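Local coordinates for glycosyl hydrolase BlGH5_18 (Bifidobacterium longum subsp. infantis, PDB 7LQX), which probably hydrolyses beta-mannosidic linkages in the core of N-glycans, as a glycoside hydrolase of family 5, subfamily 18, at residues M52-N57 with H337-P342; Y30-G35 with R88-I93; W307-W312 with R345-M350. All blocks are in the same frame, centred on the assembly; numbering follows the deposited sequence.

Contact 1: residues M52-N57 with H337-P342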
loop_
_atom_site.group_PDB
_atom_site.type_symbol
_atom_site.label_atom_id
_atom_site.label_comp_id
_atom_site.label_asym_id
_atom_site.label_seq_id
_atom_site.Cartn_x
_atom_site.Cartn_y
_atom_site.Cartn_z
HETATM N N MSE A 52 -0.941 -21.888 -17.364
HETATM C CA MSE A 52 -0.745 -21.519 -18.757
HETATM C C MSE A 52 -1.021 -22.671 -19.708
HETATM O O MSE A 52 -1.547 -22.466 -20.803
HETATM C CB MSE A 52 0.683 -21.024 -18.978
HETATM C CG MSE A 52 0.999 -19.742 -18.272
HETATM SE SE MSE A 52 0.105 -18.200 -18.988
HETATM C CE MSE A 52 0.977 -16.848 -17.875
ATOM N N ARG A 53 -0.648 -23.885 -19.300
ATOM C CA ARG A 53 -0.961 -25.056 -20.108
ATOM C C ARG A 53 -2.467 -25.188 -20.300
ATOM O O ARG A 53 -2.947 -25.407 -21.418
ATOM C CB ARG A 53 -0.381 -26.307 -19.449
ATOM C CG ARG A 53 -0.558 -27.577 -20.263
ATOM C CD ARG A 53 -0.098 -28.809 -19.489
ATOM N NE ARG A 53 -1.024 -29.147 -18.409
ATOM C CZ ARG A 53 -2.142 -29.852 -18.575
ATOM N NH1 ARG A 53 -2.476 -30.300 -19.778
ATOM N NH2 ARG A 53 -2.931 -30.106 -17.538
ATOM N N ARG A 54 -3.233 -25.031 -19.221
ATOM C CA ARG A 54 -4.682 -25.178 -19.319
ATOM C C ARG A 54 -5.308 -24.049 -20.130
ATOM O O ARG A 54 -6.249 -24.278 -20.899
ATOM C CB ARG A 54 -5.271 -25.269 -17.913
ATOM C CG ARG A 54 -4.776 -26.521 -17.193
ATOM C CD ARG A 54 -5.519 -26.824 -15.909
ATOM N NE ARG A 54 -4.836 -27.875 -15.157
ATOM C CZ ARG A 54 -5.330 -28.467 -14.074
ATOM N NH1 ARG A 54 -4.628 -29.407 -13.455
ATOM N NH2 ARG A 54 -6.526 -28.127 -13.615
ATOM N N ILE A 55 -4.799 -22.826 -19.976
ATOM C CA ILE A 55 -5.271 -21.705 -20.786
ATOM C C ILE A 55 -4.995 -21.966 -22.261
ATOM O O ILE A 55 -5.873 -21.790 -23.115
ATOM C CB ILE A 55 -4.612 -20.401 -20.300
ATOM C CG1 ILE A 55 -5.150 -20.029 -18.916
ATOM C CG2 ILE A 55 -4.840 -19.281 -21.313
ATOM C CD1 ILE A 55 -4.298 -19.012 -18.196
ATOM N N ARG A 56 -3.774 -22.401 -22.584
ATOM C CA ARG A 56 -3.453 -22.693 -23.977
ATOM C C ARG A 56 -4.390 -23.755 -24.538
ATOM O O ARG A 56 -4.786 -23.694 -25.709
ATOM C CB ARG A 56 -2.000 -23.161 -24.096
ATOM C CG ARG A 56 -1.600 -23.680 -25.482
ATOM C CD ARG A 56 -1.703 -22.615 -26.571
ATOM N NE ARG A 56 -1.382 -23.158 -27.894
ATOM C CZ ARG A 56 -2.253 -23.787 -28.685
ATOM N NH1 ARG A 56 -3.511 -23.961 -28.301
ATOM N NH2 ARG A 56 -1.869 -24.248 -29.871
ATOM N N ASN A 57 -4.745 -24.745 -23.717
ATOM C CA ASN A 57 -5.577 -25.847 -24.185
ATOM C C ASN A 57 -7.010 -25.424 -24.483
ATOM O O ASN A 57 -7.727 -26.166 -25.160
ATOM C CB ASN A 57 -5.525 -26.997 -23.184
ATOM C CG ASN A 57 -4.225 -27.769 -23.271
ATOM O OD1 ASN A 57 -3.450 -27.593 -24.213
ATOM N ND2 ASN A 57 -3.976 -28.626 -22.295
ATOM N N HIS A 337 -10.255 -24.467 -8.302
ATOM C CA HIS A 337 -9.454 -25.681 -8.263
ATOM C C HIS A 337 -8.861 -26.021 -9.622
ATOM O O HIS A 337 -8.273 -27.095 -9.783
ATOM C CB HIS A 337 -10.285 -26.825 -7.691
ATOM C CG HIS A 337 -10.771 -26.558 -6.300
ATOM N ND1 HIS A 337 -9.946 -26.625 -5.198
ATOM C CD2 HIS A 337 -11.990 -26.199 -5.834
ATOM C CE1 HIS A 337 -10.640 -26.336 -4.113
ATOM N NE2 HIS A 337 -11.883 -26.070 -4.472
ATOM N N GLY A 338 -8.983 -25.119 -10.594
ATOM C CA GLY A 338 -8.326 -25.261 -11.869
ATOM C C GLY A 338 -9.121 -25.963 -12.942
ATOM O O GLY A 338 -8.576 -26.220 -14.021
ATOM N N ASN A 339 -10.386 -26.265 -12.699
ATOM C CA ASN A 339 -11.179 -27.052 -13.632
ATOM C C ASN A 339 -12.078 -26.177 -14.482
ATOM O O ASN A 339 -12.646 -25.192 -14.005
ATOM C CB ASN A 339 -11.995 -28.066 -12.849
ATOM C CG ASN A 339 -11.111 -29.012 -12.092
ATOM O OD1 ASN A 339 -10.151 -29.541 -12.652
ATOM N ND2 ASN A 339 -11.381 -29.194 -10.808
ATOM N N ILE A 340 -12.184 -26.538 -15.761
ATOM C CA ILE A 340 -12.896 -25.704 -16.715
ATOM C C ILE A 340 -14.365 -25.589 -16.332
ATOM O O ILE A 340 -15.001 -26.558 -15.893
ATOM C CB ILE A 340 -12.712 -26.289 -18.126
ATOM C CG1 ILE A 340 -13.164 -25.287 -19.187
ATOM C CG2 ILE A 340 -13.473 -27.599 -18.284
ATOM C CD1 ILE A 340 -12.925 -25.761 -20.617
ATOM N N LYS A 341 -14.903 -24.404 -16.492
ATOM C CA LYS A 341 -16.305 -24.119 -16.259
ATOM C C LYS A 341 -17.058 -24.067 -17.576
ATOM O O LYS A 341 -16.455 -23.959 -18.651
ATOM C CB LYS A 341 -16.441 -22.772 -15.541
ATOM C CG LYS A 341 -15.758 -22.754 -14.187
ATOM C CD LYS A 341 -15.549 -21.356 -13.619
ATOM C CE LYS A 341 -16.851 -20.611 -13.390
ATOM N NZ LYS A 341 -16.595 -19.221 -12.912
ATOM N N PRO A 342 -18.391 -24.145 -17.536
ATOM C CA PRO A 342 -19.153 -24.071 -18.793
ATOM C C PRO A 342 -18.817 -22.848 -19.628
ATOM O O PRO A 342 -18.737 -22.946 -20.857
ATOM C CB PRO A 342 -20.610 -24.099 -18.310
ATOM C CG PRO A 342 -20.543 -24.915 -17.048
ATOM C CD PRO A 342 -19.259 -24.463 -16.383
HETATM O O HOH W 1 -7.340 -29.524 -11.416
#
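On the outer surface of a (beta/alpha)8 barrel, the outer helix 45-57 meets the loop that leads into helix 342-354 through one side chain, Arg54, which reaches the backbone of Gly338. With CG anti to the carbonyl carbon (chi1 -64°) and the chain extended from CG to NE, the guanidinium is carried clear of its helix to the loop. NH2 of Arg54 donates to Gly338 O at 2.8 Å, with an N-H...O angle of 147°. The oxygen lies at the edge of the guanidinium, practically in its plane, yet the donor stands well above the carbonyl plane, about 60° out of it. Arg54 CD also passes Gly338 O, at 3.6 Å. Arg54 NH2 also donates to a water 2.7 Å away, so one nitrogen serves two acceptors. That water in turn donates to His337 O and to Asn339 OD1, each 3.1 Å from it, and thereby ties Arg54 to the residues flanking the glycine. Glu50, one helical turn earlier, forms a salt bridge with Arg54 NE and should help to set the guanidinium, while Asp335 OD1 accepts from the backbone N of both His337 and Asn339 and so braces the loop. This is a small polar contact at the surface; on the inward side of helix 45-57, Met52 packs against helix 81-96, and Ile340 of the loop rests on Leu58.

Contact 2: residues Y30-G35 with R88-I93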
loop_
_atom_site.group_PDB
_atom_site.type_symbol
_atom_site.label_atom_id
_atom_site.label_comp_id
_atom_site.label_asym_id
_atom_site.label_seq_id
_atom_site.Cartn_x
_atom_site.Cartn_y
_atom_site.Cartn_z
ATOM N N TYR A 30 -5.072 -12.921 -17.081
ATOM C CA TYR A 30 -4.552 -14.019 -16.270
ATOM C C TYR A 30 -4.586 -13.640 -14.798
ATOM O O TYR A 30 -3.863 -12.740 -14.365
ATOM C CB TYR A 30 -3.144 -14.395 -16.730
ATOM C CG TYR A 30 -2.479 -15.429 -15.859
ATOM C CD1 TYR A 30 -3.167 -16.547 -15.445
ATOM C CD2 TYR A 30 -1.157 -15.285 -15.458
ATOM C CE1 TYR A 30 -2.566 -17.503 -14.625
ATOM C CE2 TYR A 30 -0.546 -16.233 -14.662
ATOM C CZ TYR A 30 -1.249 -17.337 -14.248
ATOM O OH TYR A 30 -0.614 -18.256 -13.433
ATOM N N THR A 31 -5.445 -14.325 -14.051
ATOM C CA THR A 31 -5.496 -14.230 -12.605
ATOM C C THR A 31 -4.852 -15.488 -12.031
ATOM O O THR A 31 -5.453 -16.568 -12.114
ATOM C CB THR A 31 -6.949 -14.100 -12.146
ATOM O OG1 THR A 31 -7.781 -15.026 -12.861
ATOM C CG2 THR A 31 -7.474 -12.699 -12.398
ATOM N N PRO A 32 -3.639 -15.417 -11.486
ATOM C CA PRO A 32 -2.964 -16.642 -11.036
ATOM C C PRO A 32 -3.819 -17.446 -10.069
ATOM O O PRO A 32 -4.423 -16.905 -9.141
ATOM C CB PRO A 32 -1.682 -16.118 -10.374
ATOM C CG PRO A 32 -1.405 -14.821 -11.083
ATOM C CD PRO A 32 -2.767 -14.229 -11.382
ATOM N N SER A 33 -3.882 -18.756 -10.308
ATOM C CA SER A 33 -4.701 -19.615 -9.468
ATOM C C SER A 33 -4.150 -19.701 -8.053
ATOM O O SER A 33 -4.923 -19.852 -7.103
ATOM C CB SER A 33 -4.785 -21.013 -10.074
ATOM O OG SER A 33 -3.522 -21.654 -10.055
ATOM N N HIS A 34 -2.838 -19.605 -7.892
ATOM C CA HIS A 34 -2.182 -19.716 -6.589
ATOM C C HIS A 34 -1.863 -18.315 -6.081
ATOM O O HIS A 34 -0.757 -17.802 -6.275
ATOM C CB HIS A 34 -0.954 -20.610 -6.702
ATOM C CG HIS A 34 -1.283 -22.063 -6.866
ATOM N ND1 HIS A 34 -2.106 -22.536 -7.867
ATOM C CD2 HIS A 34 -0.899 -23.146 -6.153
ATOM C CE1 HIS A 34 -2.215 -23.848 -7.762
ATOM N NE2 HIS A 34 -1.498 -24.242 -6.725
ATOM N N GLY A 35 -2.841 -17.706 -5.419
ATOM C CA GLY A 35 -2.654 -16.436 -4.767
ATOM C C GLY A 35 -3.215 -15.214 -5.468
ATOM O O GLY A 35 -3.032 -14.107 -4.957
ATOM N N ARG A 88 9.139 -11.007 -16.119
ATOM C CA ARG A 88 9.750 -11.596 -17.305
ATOM C C ARG A 88 9.573 -13.108 -17.310
ATOM O O ARG A 88 9.306 -13.705 -18.360
ATOM C CB ARG A 88 11.229 -11.211 -17.385
ATOM C CG ARG A 88 11.939 -11.754 -18.614
ATOM C CD ARG A 88 13.348 -11.219 -18.767
ATOM N NE ARG A 88 14.013 -11.887 -19.881
ATOM C CZ ARG A 88 15.253 -11.643 -20.284
ATOM N NH1 ARG A 88 15.985 -10.717 -19.680
ATOM N NH2 ARG A 88 15.751 -12.325 -21.306
ATOM N N ARG A 89 9.695 -13.744 -16.142
ATOM C CA ARG A 89 9.531 -15.190 -16.071
ATOM C C ARG A 89 8.110 -15.595 -16.440
ATOM O O ARG A 89 7.901 -16.589 -17.144
ATOM C CB ARG A 89 9.895 -15.695 -14.673
ATOM C CG ARG A 89 9.668 -17.186 -14.481
ATOM C CD ARG A 89 10.735 -18.041 -15.125
ATOM N NE ARG A 89 10.620 -19.431 -14.688
ATOM C CZ ARG A 89 10.964 -19.867 -13.478
ATOM N NH1 ARG A 89 11.440 -19.023 -12.573
ATOM N NH2 ARG A 89 10.828 -21.149 -13.169
HETATM N N MSE A 90 7.120 -14.841 -15.976
HETATM C CA MSE A 90 5.737 -15.174 -16.288
HETATM C C MSE A 90 5.483 -15.060 -17.789
HETATM O O MSE A 90 4.806 -15.909 -18.374
HETATM C CB MSE A 90 4.789 -14.280 -15.500
HETATM C CG MSE A 90 3.335 -14.631 -15.717
HETATM SE SE MSE A 90 2.150 -13.617 -14.608
HETATM C CE MSE A 90 2.531 -14.449 -12.954
ATOM N N VAL A 91 6.027 -14.002 -18.394
ATOM C CA VAL A 91 5.974 -13.849 -19.844
ATOM C C VAL A 91 6.668 -15.018 -20.529
ATOM O O VAL A 91 6.150 -15.596 -21.491
ATOM C CB VAL A 91 6.599 -12.502 -20.254
ATOM C CG1 VAL A 91 6.802 -12.459 -21.754
ATOM C CG2 VAL A 91 5.741 -11.360 -19.756
ATOM N N HIS A 92 7.861 -15.372 -20.040
ATOM C CA HIS A 92 8.620 -16.475 -20.610
ATOM C C HIS A 92 7.812 -17.762 -20.591
ATOM O O HIS A 92 7.810 -18.515 -21.573
ATOM C CB HIS A 92 9.923 -16.644 -19.829
ATOM C CG HIS A 92 10.892 -17.585 -20.466
ATOM N ND1 HIS A 92 11.569 -17.279 -21.626
ATOM C CD2 HIS A 92 11.295 -18.826 -20.109
ATOM C CE1 HIS A 92 12.352 -18.293 -21.954
ATOM N NE2 HIS A 92 12.203 -19.243 -21.050
ATOM N N ILE A 93 7.109 -18.026 -19.489
ATOM C CA ILE A 93 6.329 -19.252 -19.372
ATOM C C ILE A 93 5.143 -19.237 -20.326
ATOM O O ILE A 93 4.828 -20.248 -20.962
ATOM C CB ILE A 93 5.898 -19.464 -17.908
ATOM C CG1 ILE A 93 7.120 -19.750 -17.033
ATOM C CG2 ILE A 93 4.886 -20.587 -17.813
ATOM C CD1 ILE A 93 6.833 -19.710 -15.534
#
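Met90, a selenomethionine, meets Tyr30 at the rim of its ring rather than over a face. Met90 SE lies 4.9 Å from the centroid of the Tyr30 ring, 84° off its normal. Its nearest atoms there are Tyr30 CD2 and CE2, each 3.8 Å from Met90 SE. The side chain of Met90 leaves helix 81-96 straight, CG opposite the backbone N (chi1 -177°), and bends only at the last torsion (chi3 -72°). This turn lays the methyl beside the ring, Met90 CE at 3.9 Å from Tyr30 CE2, and points it on to Pro32; Pro32 CG is 4.4 Å from Met90 CE, a looser touch. The tyrosine ring is framed by its own loop as well: the backbone N of Pro32 stands over one face, 3.9 Å above the plane of the Tyr30 ring and displaced toward the rim. The Tyr30 hydroxyl hydrogen-bonds with Asp51 of helix 45-57, which should help to hold the ring with this edge presented to the selenium. Asp51 also bonds with Ser33 OG, gripping the loop a second time. Phe39 and Trp40 add aromatic neighbours for Met90. The arrangement is an edge-on Met-aromatic contact, here buried where the loop after strand 25-29 of the (beta/alpha)8 barrel meets the outer helix 81-96.

Contact 3: residues W307-W312 with R345-M350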
loop_
_atom_site.group_PDB
_atom_site.type_symbol
_atom_site.label_atom_id
_atom_site.label_comp_id
_atom_site.label_asym_id
_atom_site.label_seq_id
_atom_site.Cartn_x
_atom_site.Cartn_y
_atom_site.Cartn_z
ATOM N N TRP A 307 -10.094 -6.415 -33.103
ATOM C CA TRP A 307 -8.796 -7.062 -33.236
ATOM C C TRP A 307 -8.676 -8.293 -32.360
ATOM O O TRP A 307 -7.952 -9.230 -32.711
ATOM C CB TRP A 307 -7.728 -6.039 -32.832
ATOM C CG TRP A 307 -6.328 -6.532 -32.691
ATOM C CD1 TRP A 307 -5.359 -6.524 -33.648
ATOM C CD2 TRP A 307 -5.711 -7.037 -31.503
ATOM N NE1 TRP A 307 -4.186 -7.024 -33.141
ATOM C CE2 TRP A 307 -4.375 -7.345 -31.825
ATOM C CE3 TRP A 307 -6.159 -7.271 -30.204
ATOM C CZ2 TRP A 307 -3.488 -7.873 -30.897
ATOM C CZ3 TRP A 307 -5.274 -7.795 -29.288
ATOM C CH2 TRP A 307 -3.958 -8.089 -29.634
ATOM N N GLY A 308 -9.344 -8.304 -31.223
ATOM C CA GLY A 308 -9.206 -9.413 -30.297
ATOM C C GLY A 308 -10.157 -9.274 -29.134
ATOM O O GLY A 308 -10.680 -8.191 -28.860
ATOM N N VAL A 309 -10.372 -10.402 -28.451
ATOM C CA VAL A 309 -11.237 -10.497 -27.282
ATOM C C VAL A 309 -10.438 -11.185 -26.190
ATOM O O VAL A 309 -9.888 -12.268 -26.410
ATOM C CB VAL A 309 -12.515 -11.308 -27.579
ATOM C CG1 VAL A 309 -13.365 -11.421 -26.313
ATOM C CG2 VAL A 309 -13.288 -10.690 -28.734
ATOM N N THR A 310 -10.385 -10.566 -25.017
ATOM C CA THR A 310 -9.632 -11.085 -23.877
ATOM C C THR A 310 -10.577 -11.182 -22.693
ATOM O O THR A 310 -11.006 -10.166 -22.145
ATOM C CB THR A 310 -8.426 -10.190 -23.602
ATOM O OG1 THR A 310 -7.701 -10.018 -24.833
ATOM C CG2 THR A 310 -7.520 -10.784 -22.548
ATOM N N TRP A 311 -10.924 -12.412 -22.327
ATOM C CA TRP A 311 -11.949 -12.621 -21.314
ATOM C C TRP A 311 -11.407 -12.252 -19.933
ATOM O O TRP A 311 -10.244 -12.513 -19.618
ATOM C CB TRP A 311 -12.472 -14.085 -21.343
ATOM C CG TRP A 311 -13.845 -14.100 -20.753
ATOM C CD1 TRP A 311 -14.200 -14.415 -19.468
ATOM C CD2 TRP A 311 -15.048 -13.696 -21.410
ATOM N NE1 TRP A 311 -15.553 -14.241 -19.299
ATOM C CE2 TRP A 311 -16.094 -13.797 -20.476
ATOM C CE3 TRP A 311 -15.343 -13.268 -22.710
ATOM C CZ2 TRP A 311 -17.407 -13.476 -20.794
ATOM C CZ3 TRP A 311 -16.648 -12.949 -23.018
ATOM C CH2 TRP A 311 -17.662 -13.050 -22.064
ATOM N N TRP A 312 -12.242 -11.600 -19.120
ATOM C CA TRP A 312 -11.961 -11.408 -17.697
ATOM C C TRP A 312 -12.788 -12.456 -16.948
ATOM O O TRP A 312 -14.005 -12.306 -16.852
ATOM C CB TRP A 312 -12.331 -9.996 -17.202
ATOM C CG TRP A 312 -11.841 -9.893 -15.804
ATOM C CD1 TRP A 312 -12.442 -10.401 -14.693
ATOM C CD2 TRP A 312 -10.595 -9.340 -15.369
ATOM N NE1 TRP A 312 -11.650 -10.201 -13.592
ATOM C CE2 TRP A 312 -10.513 -9.543 -13.979
ATOM C CE3 TRP A 312 -9.545 -8.681 -16.021
ATOM C CZ2 TRP A 312 -9.417 -9.115 -13.226
ATOM C CZ3 TRP A 312 -8.461 -8.258 -15.278
ATOM C CH2 TRP A 312 -8.404 -8.479 -13.893
ATOM N N ARG A 345 -15.733 -23.469 -21.752
ATOM C CA ARG A 345 -16.033 -24.213 -22.970
ATOM C C ARG A 345 -16.659 -23.304 -24.024
ATOM O O ARG A 345 -16.335 -23.405 -25.214
ATOM C CB ARG A 345 -16.955 -25.391 -22.638
ATOM C CG ARG A 345 -16.392 -26.375 -21.620
ATOM C CD ARG A 345 -17.420 -27.467 -21.227
ATOM N NE ARG A 345 -16.958 -28.335 -20.147
ATOM C CZ ARG A 345 -16.054 -29.297 -20.298
ATOM N NH1 ARG A 345 -15.693 -30.037 -19.262
ATOM N NH2 ARG A 345 -15.504 -29.513 -21.483
ATOM N N ALA A 346 -17.539 -22.391 -23.605
ATOM C CA ALA A 346 -18.157 -21.477 -24.560
ATOM C C ALA A 346 -17.123 -20.550 -25.186
ATOM O O ALA A 346 -17.152 -20.314 -26.400
ATOM C CB ALA A 346 -19.256 -20.662 -23.877
ATOM N N PHE A 347 -16.211 -20.009 -24.380
ATOM C CA PHE A 347 -15.200 -19.108 -24.923
ATOM C C PHE A 347 -14.271 -19.841 -25.876
ATOM O O PHE A 347 -13.916 -19.304 -26.932
ATOM C CB PHE A 347 -14.422 -18.449 -23.789
ATOM C CG PHE A 347 -13.570 -17.284 -24.223
ATOM C CD1 PHE A 347 -14.130 -16.207 -24.895
ATOM C CD2 PHE A 347 -12.220 -17.249 -23.933
ATOM C CE1 PHE A 347 -13.355 -15.123 -25.281
ATOM C CE2 PHE A 347 -11.447 -16.164 -24.316
ATOM C CZ PHE A 347 -12.017 -15.106 -24.988
ATOM N N ALA A 348 -13.905 -21.084 -25.545
ATOM C CA ALA A 348 -13.106 -21.892 -26.458
ATOM C C ALA A 348 -13.824 -22.072 -27.788
ATOM O O ALA A 348 -13.201 -21.998 -28.856
ATOM C CB ALA A 348 -12.804 -23.251 -25.827
ATOM N N GLU A 349 -15.137 -22.317 -27.742
ATOM C CA GLU A 349 -15.907 -22.481 -28.970
ATOM C C GLU A 349 -15.899 -21.201 -29.789
ATOM O O GLU A 349 -15.802 -21.235 -31.019
ATOM C CB GLU A 349 -17.346 -22.874 -28.635
ATOM C CG GLU A 349 -17.495 -24.283 -28.087
ATOM C CD GLU A 349 -18.772 -24.482 -27.275
ATOM O OE1 GLU A 349 -18.859 -25.490 -26.539
ATOM O OE2 GLU A 349 -19.687 -23.634 -27.363
HETATM N N MSE A 350 -15.989 -20.062 -29.125
HETATM C CA MSE A 350 -16.012 -18.795 -29.841
HETATM C C MSE A 350 -14.661 -18.514 -30.483
HETATM O O MSE A 350 -14.594 -18.026 -31.612
HETATM C CB MSE A 350 -16.420 -17.667 -28.904
HETATM C CG MSE A 350 -17.853 -17.780 -28.396
HETATM SE SE MSE A 350 -19.205 -17.922 -29.777
HETATM C CE MSE A 350 -19.200 -19.831 -30.099
#
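Barrel strand 307-312 and the helical turns 345-350 come nearest at Trp311 and Phe347, whose CA atoms are 8.1 Å apart. Phe347 fills this interval with its ring, directed at the strand with CG anti to the backbone N (chi1 -167°). Over one face sits the methylene of Trp311: its CB is 3.9 Å from the centroid of the Phe347 ring and 17° off the normal, a CH-pi contact. The indole of Trp311 then turns an edge toward the same phenyl ring, the five-membered ring and the Phe347 ring having centroids 5.3 Å apart and planes inclined at 50°, a tilted edge-to-face pair. The benzo part of the indole comes closest, Trp311 CE3 lying 3.7 Å from Phe347 CE1. Two residues back along the strand, Val309 meets the rim of the phenyl ring: CG1 lies 3.8 Å from Phe347 CE1, and the carbonyl O of Val309 lies in the ring plane, 3.8 Å from CZ. Ile297 of helix 289-300 also packs on Phe347, and Val277 of the adjacent strand on Trp311. No hydrogen bond joins strand to helix here; the contact rests on buried apolar and aromatic packing, with the carbonyl oxygen facing the slightly positive C-H edge of the phenyl ring probably adding a weak electrostatic term.

From the N terminus, the chain runs off strand 25-29 into loop 30-35, forms helix 45-57 and strand 62-65, and returns in helix 81-96, where segment 88-93 closes contact 2. Contact 1 starts inside that loop, at 52-57, and closes some 280 residues later at 337-342, so it crosses contact 2. Contact 3 opens at strand 307-312, within the span of contact 1, and closes beyond it at 345-350: these two cross as well, whereas contacts 2 and 3 follow in series. Met52 CE packs 3.6 Å from Tyr30 CD2, joining contacts 1 and 2. Contact 2 ties early elements together, contact 3 the last strand to its helix, and contact 1 joins the two ends of the barrel, where strands 25-29 and 306-312 lie side by side.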